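Local coordinates for response regulator receiver protein (Dyadobacter fermentans, PDB 4XLT), which probably acts as a receiver module of two-component signalling, accepting a phosphoryl group from a partner kinase and passing the signal on, at residues L88-S93 and P107-L112; M4-V9 and V56-L61; A50-T55 and A84-F89. All blocks are in the same frame, centred on the assembly; numbering follows the deposited sequence.

Contact 1 of 3, residues L88-S93 and P107-L112; sequences LFMISS and PHIIQL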
loop_
_atom_site.group_PDB
_atom_site.type_symbol
_atom_site.label_atom_id
_atom_site.label_comp_id
_atom_site.label_asym_id
_atom_site.label_seq_id
_atom_site.Cartn_x
_atom_site.Cartn_y
_atom_site.Cartn_z
ATOM N N LEU A 88 -2.661 -12.575 0.182
ATOM C CA LEU A 88 -3.909 -13.186 0.631
ATOM C C LEU A 88 -4.660 -13.863 -0.519
ATOM O O LEU A 88 -4.893 -13.258 -1.567
ATOM C CB LEU A 88 -4.790 -12.124 1.297
ATOM C CG LEU A 88 -6.246 -12.450 1.635
ATOM C CD1 LEU A 88 -6.338 -13.628 2.573
ATOM C CD2 LEU A 88 -6.931 -11.237 2.243
ATOM N N PHE A 89 -5.028 -15.125 -0.320
ATOM C CA PHE A 89 -5.749 -15.884 -1.338
ATOM C C PHE A 89 -7.067 -16.423 -0.801
ATOM O O PHE A 89 -7.162 -16.830 0.357
ATOM C CB PHE A 89 -4.891 -17.040 -1.861
ATOM C CG PHE A 89 -3.638 -16.595 -2.549
ATOM C CD1 PHE A 89 -2.487 -16.335 -1.823
ATOM C CD2 PHE A 89 -3.610 -16.421 -3.923
ATOM C CE1 PHE A 89 -1.332 -15.913 -2.458
ATOM C CE2 PHE A 89 -2.460 -15.999 -4.560
ATOM C CZ PHE A 89 -1.321 -15.746 -3.827
HETATM N N MSE A 90 -8.082 -16.420 -1.655
HETATM C CA MSE A 90 -9.386 -16.965 -1.307
HETATM C C MSE A 90 -9.469 -18.419 -1.773
HETATM O O MSE A 90 -9.058 -18.742 -2.886
HETATM C CB MSE A 90 -10.499 -16.121 -1.937
HETATM C CG MSE A 90 -11.909 -16.464 -1.477
HETATM SE SE MSE A 90 -12.354 -15.735 0.278
HETATM C CE MSE A 90 -12.643 -13.877 -0.224
ATOM N N ILE A 91 -9.980 -19.300 -0.921
ATOM C CA ILE A 91 -10.143 -20.699 -1.306
ATOM C C ILE A 91 -11.583 -21.155 -1.102
ATOM O O ILE A 91 -12.255 -20.721 -0.166
ATOM C CB ILE A 91 -9.198 -21.633 -0.517
ATOM C CG1 ILE A 91 -9.421 -21.481 0.990
ATOM C CG2 ILE A 91 -7.743 -21.362 -0.885
ATOM C CD1 ILE A 91 -8.614 -22.447 1.832
ATOM N N SER A 92 -12.053 -22.025 -1.989
ATOM C CA SER A 92 -13.429 -22.507 -1.919
ATOM C C SER A 92 -13.636 -23.777 -2.739
ATOM O O SER A 92 -12.943 -24.009 -3.731
ATOM C CB SER A 92 -14.396 -21.424 -2.396
ATOM O OG SER A 92 -15.740 -21.853 -2.271
ATOM N N SER A 93 -14.598 -24.592 -2.314
ATOM C CA SER A 93 -14.963 -25.802 -3.041
ATOM C C SER A 93 -15.910 -25.475 -4.190
ATOM O O SER A 93 -15.834 -26.078 -5.261
ATOM C CB SER A 93 -15.608 -26.821 -2.099
ATOM O OG SER A 93 -14.705 -27.217 -1.082
ATOM N N PRO A 107 -9.329 -5.762 -3.674
ATOM C CA PRO A 107 -7.897 -5.452 -3.777
ATOM C C PRO A 107 -7.020 -6.400 -2.962
ATOM O O PRO A 107 -5.906 -6.718 -3.378
ATOM C CB PRO A 107 -7.802 -4.024 -3.222
ATOM C CG PRO A 107 -9.191 -3.486 -3.276
ATOM C CD PRO A 107 -10.088 -4.658 -3.066
ATOM N N HIS A 108 -7.520 -6.847 -1.816
ATOM C CA HIS A 108 -6.721 -7.671 -0.917
ATOM C C HIS A 108 -6.717 -9.135 -1.337
ATOM O O HIS A 108 -5.794 -9.877 -1.000
ATOM C CB HIS A 108 -7.230 -7.532 0.514
ATOM C CG HIS A 108 -7.336 -6.110 0.971
ATOM N ND1 HIS A 108 -6.233 -5.303 1.147
ATOM C CD2 HIS A 108 -8.416 -5.349 1.272
ATOM C CE1 HIS A 108 -6.629 -4.106 1.545
ATOM N NE2 HIS A 108 -7.948 -4.108 1.628
ATOM N N ILE A 109 -7.745 -9.546 -2.074
ATOM C CA ILE A 109 -7.801 -10.906 -2.595
ATOM C C ILE A 109 -7.063 -11.000 -3.924
ATOM O O ILE A 109 -7.538 -10.513 -4.950
ATOM C CB ILE A 109 -9.244 -11.394 -2.791
ATOM C CG1 ILE A 109 -10.021 -11.314 -1.473
ATOM C CG2 ILE A 109 -9.243 -12.816 -3.337
ATOM C CD1 ILE A 109 -9.439 -12.178 -0.377
ATOM N N ILE A 110 -5.894 -11.628 -3.898
ATOM C CA ILE A 110 -5.079 -11.767 -5.092
ATOM C C ILE A 110 -5.748 -12.667 -6.121
ATOM O O ILE A 110 -5.880 -12.301 -7.290
ATOM C CB ILE A 110 -3.694 -12.326 -4.755
ATOM C CG1 ILE A 110 -2.899 -11.287 -3.965
ATOM C CG2 ILE A 110 -2.951 -12.730 -6.026
ATOM C CD1 ILE A 110 -1.489 -11.699 -3.667
ATOM N N GLN A 111 -6.174 -13.843 -5.679
ATOM C CA GLN A 111 -6.770 -14.813 -6.580
ATOM C C GLN A 111 -7.620 -15.820 -5.819
ATOM O O GLN A 111 -7.309 -16.183 -4.684
ATOM C CB GLN A 111 -5.681 -15.533 -7.377
ATOM C CG GLN A 111 -6.208 -16.470 -8.446
ATOM C CD GLN A 111 -5.107 -17.030 -9.320
ATOM O OE1 GLN A 111 -4.077 -16.389 -9.528
ATOM N NE2 GLN A 111 -5.318 -18.235 -9.834
ATOM N N LEU A 112 -8.702 -16.260 -6.450
ATOM C CA LEU A 112 -9.550 -17.295 -5.885
ATOM C C LEU A 112 -9.053 -18.673 -6.312
ATOM O O LEU A 112 -8.995 -18.979 -7.500
ATOM C CB LEU A 112 -11.000 -17.083 -6.317
ATOM C CG LEU A 112 -12.005 -18.182 -5.980
ATOM C CD1 LEU A 112 -11.985 -18.504 -4.494
ATOM C CD2 LEU A 112 -13.396 -17.759 -6.423
HETATM O O HOH W 1 -3.032 -9.989 -0.657
#

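Contact 2 of 3, residues M4-V9 and V56-L61; sequences MDFIIV and VILLDL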
loop_
_atom_site.group_PDB
_atom_site.type_symbol
_atom_site.label_atom_id
_atom_site.label_comp_id
_atom_site.label_asym_id
_atom_site.label_seq_id
_atom_site.Cartn_x
_atom_site.Cartn_y
_atom_site.Cartn_z
HETATM N N MSE A 4 8.730 -18.909 3.798
HETATM C CA MSE A 4 7.394 -18.341 3.949
HETATM C C MSE A 4 6.633 -18.917 5.132
HETATM O O MSE A 4 6.791 -20.087 5.481
HETATM C CB MSE A 4 6.567 -18.562 2.683
HETATM C CG MSE A 4 7.201 -18.044 1.413
HETATM SE SE MSE A 4 5.969 -18.173 -0.089
HETATM C CE MSE A 4 7.248 -17.955 -1.542
ATOM N N ASP A 5 5.797 -18.085 5.740
ATOM C CA ASP A 5 4.836 -18.556 6.722
ATOM C C ASP A 5 3.485 -18.736 6.045
ATOM O O ASP A 5 3.157 -18.020 5.097
ATOM C CB ASP A 5 4.714 -17.581 7.895
ATOM C CG ASP A 5 5.985 -17.492 8.718
ATOM O OD1 ASP A 5 6.850 -18.384 8.583
ATOM O OD2 ASP A 5 6.112 -16.532 9.509
ATOM N N PHE A 6 2.706 -19.698 6.524
ATOM C CA PHE A 6 1.370 -19.914 5.992
ATOM C C PHE A 6 0.318 -19.807 7.083
ATOM O O PHE A 6 0.448 -20.394 8.156
ATOM C CB PHE A 6 1.276 -21.273 5.302
ATOM C CG PHE A 6 1.666 -21.243 3.851
ATOM C CD1 PHE A 6 2.993 -21.115 3.481
ATOM C CD2 PHE A 6 0.703 -21.347 2.858
ATOM C CE1 PHE A 6 3.358 -21.095 2.146
ATOM C CE2 PHE A 6 1.059 -21.325 1.522
ATOM C CZ PHE A 6 2.389 -21.198 1.164
ATOM N N ILE A 7 -0.722 -19.037 6.794
ATOM C CA ILE A 7 -1.846 -18.891 7.701
ATOM C C ILE A 7 -3.114 -19.365 7.012
ATOM O O ILE A 7 -3.499 -18.833 5.972
ATOM C CB ILE A 7 -2.012 -17.432 8.156
ATOM C CG1 ILE A 7 -0.759 -16.968 8.904
ATOM C CG2 ILE A 7 -3.254 -17.280 9.024
ATOM C CD1 ILE A 7 -0.778 -15.509 9.289
ATOM N N ILE A 8 -3.752 -20.381 7.580
ATOM C CA ILE A 8 -4.997 -20.889 7.023
ATOM C C ILE A 8 -6.164 -20.468 7.903
ATOM O O ILE A 8 -6.119 -20.617 9.125
ATOM C CB ILE A 8 -4.980 -22.423 6.882
ATOM C CG1 ILE A 8 -3.674 -22.885 6.232
ATOM C CG2 ILE A 8 -6.174 -22.898 6.069
ATOM C CD1 ILE A 8 -3.515 -24.395 6.179
ATOM N N VAL A 9 -7.201 -19.922 7.273
ATOM C CA VAL A 9 -8.405 -19.490 7.972
ATOM C C VAL A 9 -9.614 -20.206 7.386
ATOM O O VAL A 9 -10.048 -19.895 6.277
ATOM C CB VAL A 9 -8.612 -17.963 7.873
ATOM C CG1 VAL A 9 -9.773 -17.528 8.756
ATOM C CG2 VAL A 9 -7.340 -17.225 8.257
ATOM N N VAL A 56 1.791 -16.131 3.532
ATOM C CA VAL A 56 0.656 -16.458 2.686
ATOM C C VAL A 56 -0.565 -16.762 3.553
ATOM O O VAL A 56 -0.483 -17.550 4.494
ATOM C CB VAL A 56 0.962 -17.665 1.772
ATOM C CG1 VAL A 56 -0.248 -18.010 0.916
ATOM C CG2 VAL A 56 2.169 -17.374 0.898
ATOM N N ILE A 57 -1.691 -16.130 3.242
ATOM C CA ILE A 57 -2.929 -16.395 3.962
ATOM C C ILE A 57 -3.959 -17.063 3.057
ATOM O O ILE A 57 -4.338 -16.518 2.022
ATOM C CB ILE A 57 -3.536 -15.107 4.545
ATOM C CG1 ILE A 57 -2.554 -14.448 5.517
ATOM C CG2 ILE A 57 -4.854 -15.415 5.242
ATOM C CD1 ILE A 57 -3.109 -13.228 6.232
ATOM N N LEU A 58 -4.402 -18.251 3.457
ATOM C CA LEU A 58 -5.443 -18.968 2.733
ATOM C C LEU A 58 -6.771 -18.811 3.461
ATOM O O LEU A 58 -6.962 -19.338 4.556
ATOM C CB LEU A 58 -5.082 -20.445 2.582
ATOM C CG LEU A 58 -3.709 -20.738 1.975
ATOM C CD1 LEU A 58 -3.522 -22.236 1.793
ATOM C CD2 LEU A 58 -3.521 -20.002 0.656
ATOM N N LEU A 59 -7.683 -18.073 2.844
ATOM C CA LEU A 59 -8.946 -17.726 3.475
ATOM C C LEU A 59 -10.115 -18.428 2.795
ATOM O O LEU A 59 -10.283 -18.336 1.579
ATOM C CB LEU A 59 -9.141 -16.211 3.443
ATOM C CG LEU A 59 -10.469 -15.677 3.970
ATOM C CD1 LEU A 59 -10.568 -15.882 5.470
ATOM C CD2 LEU A 59 -10.624 -14.211 3.604
ATOM N N ASP A 60 -10.922 -19.139 3.577
ATOM C CA ASP A 60 -12.073 -19.833 3.016
ATOM C C ASP A 60 -13.187 -18.850 2.678
ATOM O O ASP A 60 -13.428 -17.890 3.409
ATOM C CB ASP A 60 -12.591 -20.904 3.975
ATOM C CG ASP A 60 -13.856 -21.571 3.470
ATOM O OD1 ASP A 60 -13.774 -22.373 2.516
ATOM O OD2 ASP A 60 -14.937 -21.286 4.026
ATOM N N LEU A 61 -13.863 -19.101 1.561
ATOM C CA LEU A 61 -14.931 -18.231 1.083
ATOM C C LEU A 61 -16.209 -18.344 1.919
ATOM O O LEU A 61 -16.602 -17.394 2.595
ATOM C CB LEU A 61 -15.239 -18.540 -0.382
ATOM C CG LEU A 61 -16.259 -17.622 -1.052
ATOM C CD1 LEU A 61 -15.810 -16.179 -0.927
ATOM C CD2 LEU A 61 -16.445 -18.006 -2.510
#

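Contact 3 of 3, residues A50-T55 and A84-F89; sequences ADIPDT and ARIRLF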
loop_
_atom_site.group_PDB
_atom_site.type_symbol
_atom_site.label_atom_id
_atom_site.label_comp_id
_atom_site.label_asym_id
_atom_site.label_seq_id
_atom_site.Cartn_x
_atom_site.Cartn_y
_atom_site.Cartn_z
ATOM N N ALA A 50 5.933 -5.109 10.803
ATOM C CA ALA A 50 6.467 -5.221 9.450
ATOM C C ALA A 50 7.724 -6.086 9.417
ATOM O O ALA A 50 8.402 -6.170 8.393
ATOM C CB ALA A 50 6.762 -3.843 8.882
ATOM N N ASP A 51 8.032 -6.725 10.541
ATOM C CA ASP A 51 9.215 -7.570 10.645
ATOM C C ASP A 51 8.876 -9.041 10.412
ATOM O O ASP A 51 9.744 -9.908 10.515
ATOM C CB ASP A 51 9.878 -7.396 12.015
ATOM C CG ASP A 51 8.957 -7.774 13.162
ATOM O OD1 ASP A 51 7.723 -7.691 12.991
ATOM O OD2 ASP A 51 9.469 -8.155 14.237
ATOM N N ILE A 52 7.615 -9.315 10.097
ATOM C CA ILE A 52 7.169 -10.685 9.867
ATOM C C ILE A 52 7.672 -11.208 8.525
ATOM O O ILE A 52 7.852 -10.434 7.583
ATOM C CB ILE A 52 5.630 -10.798 9.914
ATOM C CG1 ILE A 52 4.991 -9.999 8.776
ATOM C CG2 ILE A 52 5.106 -10.338 11.263
ATOM C CD1 ILE A 52 3.537 -10.343 8.544
ATOM N N PRO A 53 7.914 -12.527 8.440
ATOM C CA PRO A 53 8.344 -13.164 7.190
ATOM C C PRO A 53 7.309 -13.036 6.080
ATOM O O PRO A 53 6.172 -12.640 6.342
ATOM C CB PRO A 53 8.519 -14.637 7.584
ATOM C CG PRO A 53 8.709 -14.624 9.052
ATOM C CD PRO A 53 7.884 -13.485 9.560
ATOM N N ASP A 54 7.713 -13.363 4.854
ATOM C CA ASP A 54 6.777 -13.491 3.746
ATOM C C ASP A 54 5.659 -14.435 4.153
ATOM O O ASP A 54 5.900 -15.604 4.445
ATOM C CB ASP A 54 7.483 -14.006 2.492
ATOM C CG ASP A 54 8.428 -12.985 1.895
ATOM O OD1 ASP A 54 8.725 -11.979 2.571
ATOM O OD2 ASP A 54 8.875 -13.192 0.747
ATOM N N THR A 55 4.435 -13.922 4.188
ATOM C CA THR A 55 3.318 -14.685 4.722
ATOM C C THR A 55 2.210 -14.882 3.696
ATOM O O THR A 55 1.752 -13.931 3.065
ATOM C CB THR A 55 2.735 -14.000 5.975
ATOM O OG1 THR A 55 3.743 -13.927 6.993
ATOM C CG2 THR A 55 1.536 -14.773 6.503
ATOM N N ALA A 84 1.895 -5.438 3.272
ATOM C CA ALA A 84 2.876 -5.537 2.197
ATOM C C ALA A 84 3.713 -6.811 2.311
ATOM O O ALA A 84 4.352 -7.230 1.345
ATOM C CB ALA A 84 3.778 -4.307 2.192
ATOM N N ARG A 85 3.701 -7.421 3.493
ATOM C CA ARG A 85 4.460 -8.642 3.748
ATOM C C ARG A 85 3.587 -9.872 3.549
ATOM O O ARG A 85 4.019 -11.003 3.785
ATOM C CB ARG A 85 5.027 -8.637 5.171
ATOM C CG ARG A 85 5.812 -7.387 5.544
ATOM C CD ARG A 85 7.313 -7.605 5.436
ATOM N NE ARG A 85 7.722 -7.968 4.084
ATOM C CZ ARG A 85 8.144 -9.177 3.731
ATOM N NH1 ARG A 85 8.493 -9.415 2.474
ATOM N NH2 ARG A 85 8.226 -10.145 4.633
ATOM N N ILE A 86 2.352 -9.640 3.115
ATOM C CA ILE A 86 1.350 -10.694 3.041
ATOM C C ILE A 86 0.752 -10.812 1.640
ATOM O O ILE A 86 0.541 -9.809 0.957
ATOM C CB ILE A 86 0.223 -10.440 4.064
ATOM C CG1 ILE A 86 0.794 -10.425 5.483
ATOM C CG2 ILE A 86 -0.886 -11.478 3.934
ATOM C CD1 ILE A 86 -0.209 -10.035 6.549
ATOM N N ARG A 87 0.514 -12.049 1.211
ATOM C CA ARG A 87 -0.255 -12.325 0.003
ATOM C C ARG A 87 -1.480 -13.151 0.380
ATOM O O ARG A 87 -1.355 -14.283 0.845
ATOM C CB ARG A 87 0.591 -13.063 -1.030
ATOM C CG ARG A 87 1.881 -12.353 -1.397
ATOM C CD ARG A 87 1.635 -11.010 -2.065
ATOM N NE ARG A 87 2.894 -10.368 -2.431
ATOM C CZ ARG A 87 3.506 -9.448 -1.694
ATOM N NH1 ARG A 87 2.966 -9.041 -0.551
ATOM N NH2 ARG A 87 4.654 -8.926 -2.104
ATOM N N LEU A 88 -2.661 -12.575 0.182
ATOM C CA LEU A 88 -3.909 -13.186 0.631
ATOM C C LEU A 88 -4.660 -13.863 -0.519
ATOM O O LEU A 88 -4.893 -13.258 -1.567
ATOM C CB LEU A 88 -4.790 -12.124 1.297
ATOM C CG LEU A 88 -6.246 -12.450 1.635
ATOM C CD1 LEU A 88 -6.338 -13.628 2.573
ATOM C CD2 LEU A 88 -6.931 -11.237 2.243
ATOM N N PHE A 89 -5.028 -15.125 -0.320
ATOM C CA PHE A 89 -5.749 -15.884 -1.338
ATOM C C PHE A 89 -7.067 -16.423 -0.801
ATOM O O PHE A 89 -7.162 -16.830 0.357
ATOM C CB PHE A 89 -4.891 -17.040 -1.861
ATOM C CG PHE A 89 -3.638 -16.595 -2.549
ATOM C CD1 PHE A 89 -2.487 -16.335 -1.823
ATOM C CD2 PHE A 89 -3.610 -16.421 -3.923
ATOM C CE1 PHE A 89 -1.332 -15.913 -2.458
ATOM C CE2 PHE A 89 -2.460 -15.999 -4.560
ATOM C CZ PHE A 89 -1.321 -15.746 -3.827
#

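Contact 1 of 3, residues L88-S93 and P107-L112
Leu88 and His108 meet through a shared water: Leu88 N donates to it at 2.7 Å, and the water in turn donates to His108 O at 2.8 Å. It replaces a direct backbone bond at the place where the two strands begin to come together. One step on, Ile110 N bonds to Leu88 O over 3.0 Å, almost in line with the carbonyl. In a regular parallel ladder Met90 N would then return to Ile110 O, yet it bonds instead to Gln111 O (3.1 Å), approaching 27° out of the plane of that carbonyl. The segment 107-112 thus fits in one extra residue, with Ile110 in a helix-like backbone conformation. These strands are the ends of a beta-alpha-beta unit, joined through helix 97-105, and strand 109-114 borders the CheY-like receiver sheet. The side chain of selenomethionine Met90 bends twice (chi2 78°, chi3 76°), which brings CE to 3.6 Å from Ile109 CD1; the same CD1 also touches Leu88 CD2. Leu112 CD1 lies 3.6 Å from Met90 CG. The Phe89 ring presents an edge to Gln111 O, and its CE2 rests against Ile110 CG2 at 3.6 Å. An alanine in place of Phe89 would take the ring from Ile110 CG2 and would probably leave a gap toward Leu125 of helix 119-129. Pro79 of a second subunit packs on Ile110.

Contact 2 of 3, residues M4-V9 and V56-L61
Phe6 and Val56 stand side by side on neighbouring parallel strands in the middle of the alpha/beta sheet of a receiver domain, and the aromatic ring is laid flat against the valine. Val56 CB sits 3.8 Å from the ring centroid of Phe6, only 15° off its normal, so this is a CH-pi contact over the face. With CG1 anti to its own nitrogen (chi1 179°), Val56 spreads its two methyls along that face: CG1 comes to 3.6 Å from Phe6 CE2, while CG2 lies near CZ and also meets the selenium of Met4. Leu58 CD1 approaches the ring from its edge, more distantly. Ile8 shares this side of the sheet, which helices 13-25 and 119-129 cover with Leu16, Leu23, Leu122 and Leu126. Ile7, Ile57, Val9 and Leu59 point to the other side. There Val9 and Leu59 run in the same direction, and the leucine, its CG anti to the nitrogen (chi1 175°), turns CD1 to within 3.7 Å of Val9 CB. An unbroken ladder of five nearly straight backbone bonds holds these pairs in step. It ends at Asp60, the predicted phosphorylation site, whose OD1 forms a salt bridge with Lys115 and whose OD2 lies close to Asp11 OD1. The last rung is Asp60 N to Val9 O, 2.9 Å long.

Contact 3 of 3, residues A50-T55 and A84-F89
Arg85 closes on the carboxylate of Asp54 with both terminal nitrogens, and both reach the same oxygen. NH1 lies 2.6 Å from Asp54 OD1 and meets it from above the carboxylate plane, whereas NH2, at 2.8 Å, comes nearly along the C-O axis of OD1. The oxygen lies close to the guanidinium plane, but the two flat groups are turned 47° apart. NH2 has a second acceptor, Ile52 O at 3.0 Å, in the plane of both the guanidinium and the carbonyl. The arginine reaches there because its chain bends at chi2 and chi3 (-100° and 60°), wrapping its CD past Ala50 O, while Ile52 CG1 slides by Arg85 CB at 3.9 Å. Behind this side-chain clasp the backbone starts a parallel ladder: Thr55 N bonds to Arg85 O at 3.0 Å, and Arg87 N to Thr55 O at 2.9 Å. Thr55 OG1 donates to Pro53 O within its own segment, from above the plane of that carbonyl. On the far strand, Arg87 NH1 holds the carbonyls of Ala84 and Ile86, and its NE bonds to Trp129 O. The clasp therefore joins the N-terminal ends of strand 54-60, the middle strand of the receiver sheet, and its neighbour 86-92. With two N-H groups of a cation directed at one oxygen, Asp54 is likely to be kept ionised, its negative charge drawn toward OD1.

In the fold
From the N terminus, strand 4-9 waits through helix 13-25, strand 31-35 and helix 38-46 before contact 2 closes that long loop on 56-61. Contact 3 crosses it: its first segment, 50-55, precedes the closure of contact 2, and its second, 84-89, comes only after helices 68-75 and 80-83. Contact 1 is in series with contact 2 and begins where contact 3 ends, on Leu88 and Phe89, the last two residues of the second segment of contact 3; it closes the shorter loop through helix 97-105. Together the three link strands 4-9, 54-60, 86-92 and 109-114 in that spatial order. Contacts 1 and 2 also meet directly, through the probable bonds of Phe89 N with Ile57 O and Ile91 N with Leu59 O.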